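PDB 3MIZ: putative transcriptional regulator protein, LacI family from Rhizobium etli, which probably binds cis-regulatory DNA as a LacI-family transcription repressor, its periplasmic-binding-protein-like core presumably sensing a small effector molecule. Local coordinates for residues I169-D174 with N181-A186; D151-T156 with N165-S170; V74-M79 with V84-G89; A50-G53 with R58-E61. One frame throughout, in Å; residues are numbered along the deposited sequence.

How the contacts relate
The four contacts fall into two groups lying in the two halves of a periplasmic-binding-protein-like core. Contacts 1 and 2 share Ile169 and Ser170 on strand 167-174 of the five-stranded mixed sheet; their centres are 16 Å apart, contact 1 at the hairpin with strand 181-182 and contact 2 where helix 144-160 covers the sheet. Contacts 3 and 4 pack on strands of the parallel sheet, with centres 9 Å apart, and they meet directly: Glu59 OE2 of contact 4 lies 2.7 Å from Glu87 N of contact 3. Between the groups there is no touch; the nearest atoms of contacts 1 and 3 are about 13 Å apart, those of contacts 2 and 4 about 25 Å.

Contact 1: residues I169-D174 with N181-A186; sequences ISLGMD and NNYVFA
A beta hairpin at the edge of the mixed sheet, strand 167-174 turning back into strand 181-182, sets the ring of Tyr183 over the backbone of Gly172 and Met173. Asp174 and Asn181 form an antiparallel hydrogen-bonded pair, with Asn181 N to Asp174 O at 2.8 Å and Asp174 N to Asn181 O at 3.2 Å. Past it, Tyr183 N, at the N-cap position of helix 184-192, donates to Gly172 O (2.9 Å); Gly172 O also lies under the centre of the Tyr183 ring. A chi1 of 40°, with CG between backbone N and carbonyl carbon, folds the ring back over the hairpin; Met173 CA makes an off-centre CH-pi contact 4.2 Å from its centroid. At the ring edge, Tyr183 OH donates to Asp174 OD2 (2.6 Å), arriving 35° out of the carboxylate plane. A phenylalanine here would probably keep the ring over Gly172 but leave Asp174 OD2 without this donor. Asn182 OD1 accepts from Val184 N in an Asx turn and also from Gln211 NE2. The short phenol-carboxylate bond thus ties the N-cap residue to Asp174, at the loop end of the hairpin, and would be expected to stabilise negative charge on Asp174.

Contact 2: residues D151-T156 with N165-S170; sequences DAFRRT and NDLSIS
Leu167 is the first residue of segment 165-170 to meet helix segment 151-156, and it meets Phe153. Its CD1 lies 3.9 Å from Phe153 CZ, and its CG is 4.0 Å from Phe153 CE2, so the branch point and one methyl both rest against the outer end of the ring. The two side chains run past each other in opposite directions. With CG anti to the backbone N (chi1 177°), the Phe153 ring extends from the helix toward the strand. Ser168 points the other way, and its OG is hydrogen-bonded to Gln194.

This alternation belongs to a beta-alpha-beta crossover: strand 134-138, helix 144-160 and strand 167-174 follow one another, and helix segment 151-156 runs nearly antiparallel to strand segment 167-170, their axes 11.3 Å apart at an angle of 164°. Tyr136, on the neighbouring parallel strand, brings its own ring to Phe153, with the planes about 25° apart. An alanine in place of Phe153 would probably open a gap between helix and sheet, taking from Leu167 and Ile169 the ring they pack on.

Ile169 again faces the helix and divides its contacts between two residues. Its CG1 approaches the edge of the Phe153 ring, 4.1 Å from CE2. One bond farther out, CD1 sits over a face of the Arg154 guanidinium, 3.7 Å from NH1 and offset toward the rim of the group. The extended Arg154 chain carries that group over to the methyl, while its NH1 forms a salt bridge with Glu164 in the loop before the strand.

Contact 3: residues V74-M79 with V84-G89; sequences VLYVTM and VDPESG
Pro86 crosses one face of the Tyr76 ring obliquely, its CA-CB-CG edge toward the ring, and this CH-pi interaction carries most of the contact. Pro86 CG stands 3.8 Å from the ring centroid and only 3° off the ring normal, directly over the centre of the face. Pro86 CB is displaced toward the hydroxyl half of the ring, 3.7 Å from Tyr76 CE1. The phenol oxygen in turn lies 3.7 Å from Pro86 CA, so the proline covers the aromatic group from its middle out to its polar end. Tyr76 reaches the loop because its CG is anti to the backbone N (chi1 -162°), which carries the ring outward from the strand.

Val84 approaches from a different direction: its CG1 meets the ring edge, close to the ring plane, 4.3 Å from Tyr76 CE2. One loop thus supplies both a face partner and an edge partner. Tyr76 OH donates to a water 3.0 Å away, and the same water donates to Asp85 O, also at 3.0 Å, bridging strand and loop; Glu59 OE2 of helix 56-68 is a weak second partner that would compete for the same hydroxyl proton.

Trp63 of that helix also packs on Pro86. Strand 73-78 is an inner strand of the four-stranded parallel sheet, and here the loop following strand 81-83 folds back beside it, in the layered alpha/beta architecture of periplasmic-binding-protein-like domains.

Contact 4: residues A50-G53 with R58-E61; sequences ANTG and REVE
Thr52, just past the end of strand 46-51, meets both Arg58 and Glu59 of helix 56-68, using its backbone for one and its methyl for the other. The strand itself leads up to this point: Ala50 packs on Ile62 and Phe66, farther along the same helix. At Thr52 the methyl CG2 lies 3.8 Å from Glu59 CB and 3.9 Å from Glu59 CG, the two side chains running side by side in the same direction. Thr52 OG1 is turned to a different partner, Gly54 N. Glu59 extends past the methyl, CG anti to the backbone N and the chain straight beyond it, and this delivers its carboxylate to Trp63 NE1 and Glu87 N, both of which are hydrogen-bonded to OE2.

Thr52 O faces the other helix residue. Arg58 NH1 donates to it over 3.1 Å with an N-H...O angle of 139°, a bent bond; the oxygen lies in the guanidinium plane, at the edge of the group, while the donor is tilted 27° from the carbonyl plane. Gly53 follows with a positive phi of 68°, and its CA comes to 4.3 Å from Arg58 NH1. A beta carbon here would stand about 3.2 Å from Arg58 NH1, a tight fit that, with the positive phi, suits a glycine.

Asn41 of the second subunit also packs on Arg58, placing this contact beside the dimer interface. Chemically, the aliphatic part of Glu59 packs on the threonine methyl while its carboxylate serves other donors, and the cationic Arg58 would be expected to polarise the carbonyl of Thr52.

Contact 1: residues I169-D174 with N181-A186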
loop_
_atom_site.group_PDB
_atom_site.type_symbol
_atom_site.label_atom_id
_atom_site.label_comp_id
_atom_site.label_asym_id
_atom_site.label_seq_id
_atom_site.Cartn_x
_atom_site.Cartn_y
_atom_site.Cartn_z
ATOM N N ILE A 169 -0.964 10.459 26.350
ATOM C CA ILE A 169 -0.056 10.316 25.222
ATOM C C ILE A 169 0.817 9.085 25.404
ATOM O O ILE A 169 1.401 8.879 26.463
ATOM C CB ILE A 169 0.832 11.573 25.069
ATOM C CG1 ILE A 169 -0.060 12.810 24.960
ATOM C CG2 ILE A 169 1.713 11.446 23.820
ATOM C CD1 ILE A 169 0.683 14.135 24.901
ATOM N N SER A 170 0.892 8.257 24.370
ATOM C CA SER A 170 1.693 7.040 24.443
ATOM C C SER A 170 2.332 6.712 23.106
ATOM O O SER A 170 1.804 7.064 22.055
ATOM C CB SER A 170 0.815 5.854 24.858
ATOM O OG SER A 170 0.067 6.136 26.035
ATOM N N LEU A 171 3.480 6.041 23.149
ATOM C CA LEU A 171 4.138 5.614 21.923
ATOM C C LEU A 171 3.390 4.367 21.482
ATOM O O LEU A 171 2.885 3.613 22.318
ATOM C CB LEU A 171 5.601 5.239 22.178
ATOM C CG LEU A 171 6.598 6.368 22.424
ATOM C CD1 LEU A 171 7.947 5.775 22.824
ATOM C CD2 LEU A 171 6.725 7.208 21.167
ATOM N N GLY A 172 3.314 4.148 20.175
ATOM C CA GLY A 172 2.641 2.966 19.674
ATOM C C GLY A 172 3.629 2.066 18.955
ATOM O O GLY A 172 3.345 0.905 18.680
HETATM N N MSE A 173 4.808 2.602 18.660
HETATM C CA MSE A 173 5.812 1.830 17.950
HETATM C C MSE A 173 7.150 2.538 17.981
HETATM O O MSE A 173 7.236 3.722 18.306
HETATM C CB MSE A 173 5.400 1.678 16.496
HETATM C CG MSE A 173 5.452 3.008 15.786
HETATM SE SE MSE A 173 4.963 2.866 13.952
HETATM C CE MSE A 173 3.051 2.587 14.173
ATOM N N ASP A 174 8.189 1.804 17.608
ATOM C CA ASP A 174 9.537 2.344 17.553
ATOM C C ASP A 174 10.409 1.385 16.765
ATOM O O ASP A 174 10.020 0.250 16.512
ATOM C CB ASP A 174 10.100 2.557 18.964
ATOM C CG ASP A 174 10.047 1.303 19.816
ATOM O OD1 ASP A 174 10.617 0.270 19.408
ATOM O OD2 ASP A 174 9.443 1.358 20.905
ATOM N N ASN A 181 8.882 -2.255 16.020
ATOM C CA ASN A 181 8.451 -3.076 17.135
ATOM C C ASN A 181 7.106 -2.369 17.285
ATOM O O ASN A 181 7.063 -1.194 17.619
ATOM C CB ASN A 181 9.389 -2.811 18.316
ATOM C CG ASN A 181 8.878 -3.368 19.621
ATOM O OD1 ASN A 181 8.062 -4.289 19.657
ATOM N ND2 ASN A 181 9.382 -2.815 20.718
ATOM N N ASN A 182 6.018 -3.072 16.996
ATOM C CA ASN A 182 4.698 -2.451 17.025
ATOM C C ASN A 182 3.785 -2.937 18.153
ATOM O O ASN A 182 3.475 -4.119 18.247
ATOM C CB ASN A 182 4.043 -2.670 15.658
ATOM C CG ASN A 182 2.717 -1.956 15.521
ATOM O OD1 ASN A 182 1.801 -2.176 16.315
ATOM N ND2 ASN A 182 2.603 -1.097 14.506
ATOM N N TYR A 183 3.350 -2.008 19.002
ATOM C CA TYR A 183 2.491 -2.351 20.135
ATOM C C TYR A 183 1.300 -1.407 20.271
ATOM O O TYR A 183 0.889 -1.070 21.388
ATOM C CB TYR A 183 3.306 -2.335 21.440
ATOM C CG TYR A 183 4.306 -1.200 21.537
ATOM C CD1 TYR A 183 5.571 -1.316 20.963
ATOM C CD2 TYR A 183 3.983 0.002 22.177
ATOM C CE1 TYR A 183 6.493 -0.267 21.016
ATOM C CE2 TYR A 183 4.900 1.058 22.237
ATOM C CZ TYR A 183 6.154 0.914 21.650
ATOM O OH TYR A 183 7.073 1.946 21.685
ATOM N N VAL A 184 0.737 -0.995 19.138
ATOM C CA VAL A 184 -0.396 -0.072 19.145
ATOM C C VAL A 184 -1.598 -0.657 19.887
ATOM O O VAL A 184 -2.186 0.005 20.741
ATOM C CB VAL A 184 -0.828 0.303 17.699
ATOM C CG1 VAL A 184 -1.941 1.326 17.743
ATOM C CG2 VAL A 184 0.370 0.862 16.919
ATOM N N PHE A 185 -1.958 -1.897 19.566
ATOM C CA PHE A 185 -3.097 -2.543 20.220
ATOM C C PHE A 185 -2.938 -2.560 21.743
ATOM O O PHE A 185 -3.864 -2.201 22.484
ATOM C CB PHE A 185 -3.250 -3.985 19.723
ATOM C CG PHE A 185 -4.368 -4.741 20.389
ATOM C CD1 PHE A 185 -5.694 -4.528 20.016
ATOM C CD2 PHE A 185 -4.095 -5.646 21.414
ATOM C CE1 PHE A 185 -6.730 -5.200 20.649
ATOM C CE2 PHE A 185 -5.126 -6.327 22.059
ATOM C CZ PHE A 185 -6.449 -6.103 21.677
ATOM N N ALA A 186 -1.765 -2.989 22.202
ATOM C CA ALA A 186 -1.485 -3.074 23.632
ATOM C C ALA A 186 -1.507 -1.707 24.300
ATOM O O ALA A 186 -1.994 -1.571 25.423
ATOM C CB ALA A 186 -0.133 -3.756 23.870
#

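Contact 2: residues D151-T156 with N165-S170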
loop_
_atom_site.group_PDB
_atom_site.type_symbol
_atom_site.label_atom_id
_atom_site.label_comp_id
_atom_site.label_asym_id
_atom_site.label_seq_id
_atom_site.Cartn_x
_atom_site.Cartn_y
_atom_site.Cartn_z
ATOM N N ASP A 151 3.538 17.807 18.008
ATOM C CA ASP A 151 3.790 19.181 18.438
ATOM C C ASP A 151 2.482 19.964 18.349
ATOM O O ASP A 151 2.163 20.772 19.224
ATOM C CB ASP A 151 4.816 19.873 17.539
ATOM C CG ASP A 151 6.238 19.376 17.749
ATOM O OD1 ASP A 151 6.548 18.801 18.821
ATOM O OD2 ASP A 151 7.057 19.590 16.830
ATOM N N ALA A 152 1.734 19.721 17.277
ATOM C CA ALA A 152 0.467 20.413 17.046
ATOM C C ALA A 152 -0.560 20.038 18.096
ATOM O O ALA A 152 -1.261 20.897 18.621
ATOM C CB ALA A 152 -0.069 20.086 15.664
ATOM N N PHE A 153 -0.651 18.750 18.392
ATOM C CA PHE A 153 -1.599 18.266 19.386
ATOM C C PHE A 153 -1.318 18.925 20.731
ATOM O O PHE A 153 -2.234 19.412 21.400
ATOM C CB PHE A 153 -1.484 16.745 19.512
ATOM C CG PHE A 153 -2.366 16.153 20.572
ATOM C CD1 PHE A 153 -3.751 16.246 20.476
ATOM C CD2 PHE A 153 -1.813 15.493 21.664
ATOM C CE1 PHE A 153 -4.574 15.685 21.459
ATOM C CE2 PHE A 153 -2.626 14.931 22.648
ATOM C CZ PHE A 153 -4.008 15.027 22.544
ATOM N N ARG A 154 -0.048 18.947 21.119
ATOM C CA ARG A 154 0.345 19.544 22.388
ATOM C C ARG A 154 -0.013 21.019 22.518
ATOM O O ARG A 154 -0.625 21.416 23.505
ATOM C CB ARG A 154 1.851 19.373 22.622
ATOM C CG ARG A 154 2.289 17.967 22.993
ATOM C CD ARG A 154 3.806 17.918 23.143
ATOM N NE ARG A 154 4.315 16.571 23.383
ATOM C CZ ARG A 154 4.159 15.897 24.517
ATOM N NH1 ARG A 154 3.502 16.444 25.531
ATOM N NH2 ARG A 154 4.662 14.678 24.636
ATOM N N ARG A 155 0.364 21.840 21.543
ATOM C CA ARG A 155 0.049 23.264 21.638
ATOM C C ARG A 155 -1.422 23.607 21.412
ATOM O O ARG A 155 -1.954 24.497 22.074
ATOM C CB ARG A 155 0.886 24.097 20.666
ATOM C CG ARG A 155 0.587 25.600 20.798
ATOM C CD ARG A 155 1.329 26.440 19.778
ATOM N NE ARG A 155 0.885 27.836 19.770
ATOM C CZ ARG A 155 1.050 28.698 20.771
ATOM N NH1 ARG A 155 1.654 28.325 21.895
ATOM N NH2 ARG A 155 0.626 29.947 20.642
ATOM N N THR A 156 -2.078 22.924 20.481
ATOM C CA THR A 156 -3.479 23.224 20.217
ATOM C C THR A 156 -4.308 22.964 21.458
ATOM O O THR A 156 -5.202 23.747 21.795
ATOM C CB THR A 156 -4.025 22.391 19.051
ATOM O OG1 THR A 156 -3.860 20.997 19.335
ATOM C CG2 THR A 156 -3.292 22.748 17.768
ATOM N N ASN A 165 -2.414 17.047 31.928
ATOM C CA ASN A 165 -3.118 16.108 32.796
ATOM C C ASN A 165 -4.427 15.580 32.194
ATOM O O ASN A 165 -4.955 14.558 32.640
ATOM C CB ASN A 165 -3.398 16.773 34.145
ATOM C CG ASN A 165 -3.785 15.778 35.216
ATOM O OD1 ASN A 165 -4.886 15.229 35.203
ATOM N ND2 ASN A 165 -2.872 15.531 36.147
ATOM N N ASP A 166 -4.952 16.277 31.190
ATOM C CA ASP A 166 -6.188 15.850 30.541
ATOM C C ASP A 166 -5.865 14.957 29.349
ATOM O O ASP A 166 -6.760 14.354 28.748
ATOM C CB ASP A 166 -6.994 17.054 30.049
ATOM C CG ASP A 166 -7.373 18.000 31.169
ATOM O OD1 ASP A 166 -7.822 17.514 32.230
ATOM O OD2 ASP A 166 -7.227 19.226 30.980
ATOM N N LEU A 167 -4.582 14.873 29.011
ATOM C CA LEU A 167 -4.162 14.066 27.876
ATOM C C LEU A 167 -3.577 12.708 28.251
ATOM O O LEU A 167 -3.068 12.507 29.355
ATOM C CB LEU A 167 -3.130 14.828 27.034
ATOM C CG LEU A 167 -3.414 16.203 26.407
ATOM C CD1 LEU A 167 -4.897 16.368 26.095
ATOM C CD2 LEU A 167 -2.951 17.284 27.343
ATOM N N SER A 168 -3.672 11.775 27.310
ATOM C CA SER A 168 -3.122 10.436 27.463
ATOM C C SER A 168 -2.268 10.235 26.219
ATOM O O SER A 168 -2.787 9.896 25.157
ATOM C CB SER A 168 -4.225 9.373 27.499
ATOM O OG SER A 168 -4.859 9.304 28.764
ATOM N N ILE A 169 -0.964 10.459 26.350
ATOM C CA ILE A 169 -0.056 10.316 25.222
ATOM C C ILE A 169 0.817 9.085 25.404
ATOM O O ILE A 169 1.401 8.879 26.463
ATOM C CB ILE A 169 0.832 11.573 25.069
ATOM C CG1 ILE A 169 -0.060 12.810 24.960
ATOM C CG2 ILE A 169 1.713 11.446 23.820
ATOM C CD1 ILE A 169 0.683 14.135 24.901
ATOM N N SER A 170 0.892 8.257 24.370
ATOM C CA SER A 170 1.693 7.040 24.443
ATOM C C SER A 170 2.332 6.712 23.106
ATOM O O SER A 170 1.804 7.064 22.055
ATOM C CB SER A 170 0.815 5.854 24.858
ATOM O OG SER A 170 0.067 6.136 26.035
#

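Contact 3: residues V74-M79 with V84-G89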
loop_
_atom_site.group_PDB
_atom_site.type_symbol
_atom_site.label_atom_id
_atom_site.label_comp_id
_atom_site.label_asym_id
_atom_site.label_seq_id
_atom_site.Cartn_x
_atom_site.Cartn_y
_atom_site.Cartn_z
ATOM N N VAL A 74 14.042 16.164 -12.742
ATOM C CA VAL A 74 13.874 15.149 -11.706
ATOM C C VAL A 74 12.920 15.580 -10.601
ATOM O O VAL A 74 12.941 16.723 -10.149
ATOM C CB VAL A 74 15.226 14.800 -11.016
ATOM C CG1 VAL A 74 14.978 13.971 -9.742
ATOM C CG2 VAL A 74 16.113 14.030 -11.958
ATOM N N LEU A 75 12.069 14.655 -10.183
ATOM C CA LEU A 75 11.177 14.913 -9.071
ATOM C C LEU A 75 11.749 14.023 -7.977
ATOM O O LEU A 75 11.717 12.799 -8.072
ATOM C CB LEU A 75 9.745 14.519 -9.426
ATOM C CG LEU A 75 9.164 15.453 -10.490
ATOM C CD1 LEU A 75 7.886 14.874 -11.060
ATOM C CD2 LEU A 75 8.920 16.828 -9.865
ATOM N N TYR A 76 12.334 14.657 -6.970
ATOM C CA TYR A 76 12.939 13.960 -5.845
ATOM C C TYR A 76 11.817 13.751 -4.844
ATOM O O TYR A 76 11.391 14.696 -4.181
ATOM C CB TYR A 76 14.016 14.843 -5.230
ATOM C CG TYR A 76 14.974 14.097 -4.365
ATOM C CD1 TYR A 76 16.027 13.382 -4.934
ATOM C CD2 TYR A 76 14.856 14.118 -2.974
ATOM C CE1 TYR A 76 16.944 12.715 -4.153
ATOM C CE2 TYR A 76 15.774 13.448 -2.178
ATOM C CZ TYR A 76 16.820 12.749 -2.780
ATOM O OH TYR A 76 17.754 12.092 -2.012
ATOM N N VAL A 77 11.352 12.512 -4.726
ATOM C CA VAL A 77 10.232 12.200 -3.851
ATOM C C VAL A 77 10.572 11.230 -2.725
ATOM O O VAL A 77 11.122 10.151 -2.951
ATOM C CB VAL A 77 9.070 11.594 -4.682
ATOM C CG1 VAL A 77 7.848 11.357 -3.803
ATOM C CG2 VAL A 77 8.746 12.502 -5.851
ATOM N N THR A 78 10.241 11.616 -1.502
ATOM C CA THR A 78 10.491 10.737 -0.368
ATOM C C THR A 78 9.163 10.105 0.048
ATOM O O THR A 78 8.104 10.732 -0.076
ATOM C CB THR A 78 11.115 11.512 0.812
ATOM O OG1 THR A 78 10.317 12.661 1.124
ATOM C CG2 THR A 78 12.527 11.976 0.441
HETATM N N MSE A 79 9.212 8.863 0.522
HETATM C CA MSE A 79 7.996 8.168 0.945
HETATM C C MSE A 79 7.353 8.851 2.151
HETATM O O MSE A 79 6.127 8.907 2.265
HETATM C CB MSE A 79 8.312 6.707 1.259
HETATM C CG MSE A 79 8.575 5.876 0.021
HETATM SE SE MSE A 79 7.029 5.875 -1.163
HETATM C CE MSE A 79 7.585 7.214 -2.467
ATOM N N VAL A 84 16.451 16.589 3.746
ATOM C CA VAL A 84 17.651 15.971 3.204
ATOM C C VAL A 84 18.117 16.616 1.913
ATOM O O VAL A 84 17.307 17.090 1.107
ATOM C CB VAL A 84 17.415 14.465 2.940
ATOM C CG1 VAL A 84 16.211 14.279 2.026
ATOM C CG2 VAL A 84 18.653 13.833 2.304
ATOM N N ASP A 85 19.435 16.657 1.740
ATOM C CA ASP A 85 20.034 17.198 0.528
ATOM C C ASP A 85 20.237 16.029 -0.420
ATOM O O ASP A 85 20.791 14.998 -0.035
ATOM C CB ASP A 85 21.400 17.827 0.826
ATOM C CG ASP A 85 21.310 19.299 1.157
ATOM O OD1 ASP A 85 20.193 19.802 1.420
ATOM O OD2 ASP A 85 22.371 19.961 1.159
ATOM N N PRO A 86 19.780 16.158 -1.672
ATOM C CA PRO A 86 19.996 15.018 -2.568
ATOM C C PRO A 86 21.502 14.798 -2.746
ATOM O O PRO A 86 22.285 15.742 -2.647
ATOM C CB PRO A 86 19.333 15.463 -3.870
ATOM C CG PRO A 86 18.252 16.423 -3.405
ATOM C CD PRO A 86 18.965 17.204 -2.313
ATOM N N GLU A 87 21.892 13.551 -2.985
ATOM C CA GLU A 87 23.293 13.197 -3.210
ATOM C C GLU A 87 23.470 12.957 -4.710
ATOM O O GLU A 87 23.448 11.814 -5.165
ATOM C CB GLU A 87 23.640 11.926 -2.432
ATOM C CG GLU A 87 23.828 12.145 -0.943
ATOM C CD GLU A 87 25.098 12.917 -0.637
ATOM O OE1 GLU A 87 26.193 12.377 -0.912
ATOM O OE2 GLU A 87 25.005 14.062 -0.136
ATOM N N SER A 88 23.640 14.039 -5.465
ATOM C CA SER A 88 23.786 13.968 -6.918
ATOM C C SER A 88 25.218 14.018 -7.456
ATOM O O SER A 88 25.427 14.080 -8.670
ATOM C CB SER A 88 22.981 15.091 -7.566
ATOM O OG SER A 88 23.369 16.348 -7.041
ATOM N N GLY A 89 26.204 13.991 -6.569
ATOM C CA GLY A 89 27.579 14.050 -7.036
ATOM C C GLY A 89 27.813 15.313 -7.844
ATOM O O GLY A 89 27.581 16.413 -7.349
HETATM O O HOH W 1 20.205 12.099 -0.200
#

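Contact 4: residues A50-G53 with R58-E61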
loop_
_atom_site.group_PDB
_atom_site.type_symbol
_atom_site.label_atom_id
_atom_site.label_comp_id
_atom_site.label_asym_id
_atom_site.label_seq_id
_atom_site.Cartn_x
_atom_site.Cartn_y
_atom_site.Cartn_z
ATOM N N ALA A 50 13.171 5.564 -10.339
ATOM C CA ALA A 50 14.350 4.870 -9.815
ATOM C C ALA A 50 14.306 4.985 -8.289
ATOM O O ALA A 50 14.035 6.055 -7.759
ATOM C CB ALA A 50 15.630 5.502 -10.354
ATOM N N ASN A 51 14.581 3.883 -7.598
ATOM C CA ASN A 51 14.545 3.843 -6.134
ATOM C C ASN A 51 15.957 3.689 -5.563
ATOM O O ASN A 51 16.712 2.833 -6.009
ATOM C CB ASN A 51 13.670 2.669 -5.680
ATOM C CG ASN A 51 13.208 2.796 -4.230
ATOM O OD1 ASN A 51 12.627 3.808 -3.838
ATOM N ND2 ASN A 51 13.450 1.758 -3.435
ATOM N N THR A 52 16.293 4.512 -4.573
ATOM C CA THR A 52 17.613 4.486 -3.942
ATOM C C THR A 52 17.681 3.488 -2.784
ATOM O O THR A 52 18.763 3.025 -2.410
ATOM C CB THR A 52 17.983 5.865 -3.353
ATOM O OG1 THR A 52 17.153 6.118 -2.213
ATOM C CG2 THR A 52 17.787 6.970 -4.372
ATOM N N GLY A 53 16.527 3.167 -2.207
ATOM C CA GLY A 53 16.507 2.247 -1.083
ATOM C C GLY A 53 17.164 2.903 0.121
ATOM O O GLY A 53 17.480 2.243 1.117
ATOM N N ARG A 58 24.046 4.334 -4.124
ATOM C CA ARG A 58 23.177 4.035 -5.254
ATOM C C ARG A 58 22.544 5.303 -5.810
ATOM O O ARG A 58 22.335 5.409 -7.015
ATOM C CB ARG A 58 22.077 3.051 -4.849
ATOM C CG ARG A 58 22.576 1.741 -4.282
ATOM C CD ARG A 58 21.487 0.682 -4.342
ATOM N NE ARG A 58 21.746 -0.390 -3.393
ATOM C CZ ARG A 58 21.185 -0.478 -2.192
ATOM N NH1 ARG A 58 20.318 0.441 -1.790
ATOM N NH2 ARG A 58 21.498 -1.484 -1.388
ATOM N N GLU A 59 22.234 6.265 -4.940
ATOM C CA GLU A 59 21.632 7.512 -5.401
ATOM C C GLU A 59 22.564 8.251 -6.349
ATOM O O GLU A 59 22.148 8.728 -7.403
ATOM C CB GLU A 59 21.294 8.451 -4.234
ATOM C CG GLU A 59 20.567 9.711 -4.716
ATOM C CD GLU A 59 20.238 10.692 -3.608
ATOM O OE1 GLU A 59 20.193 10.282 -2.431
ATOM O OE2 GLU A 59 20.006 11.876 -3.921
ATOM N N VAL A 60 23.830 8.362 -5.961
ATOM C CA VAL A 60 24.800 9.052 -6.796
ATOM C C VAL A 60 24.786 8.440 -8.189
ATOM O O VAL A 60 24.738 9.147 -9.197
ATOM C CB VAL A 60 26.219 8.942 -6.204
ATOM C CG1 VAL A 60 27.232 9.598 -7.142
ATOM C CG2 VAL A 60 26.256 9.608 -4.833
ATOM N N GLU A 61 24.829 7.115 -8.224
ATOM C CA GLU A 61 24.818 6.357 -9.469
ATOM C C GLU A 61 23.530 6.605 -10.261
ATOM O O GLU A 61 23.547 6.638 -11.496
ATOM C CB GLU A 61 24.974 4.866 -9.142
ATOM C CG GLU A 61 24.625 3.904 -10.261
ATOM C CD GLU A 61 24.887 2.457 -9.869
ATOM O OE1 GLU A 61 24.470 2.054 -8.761
ATOM O OE2 GLU A 61 25.506 1.718 -10.669
#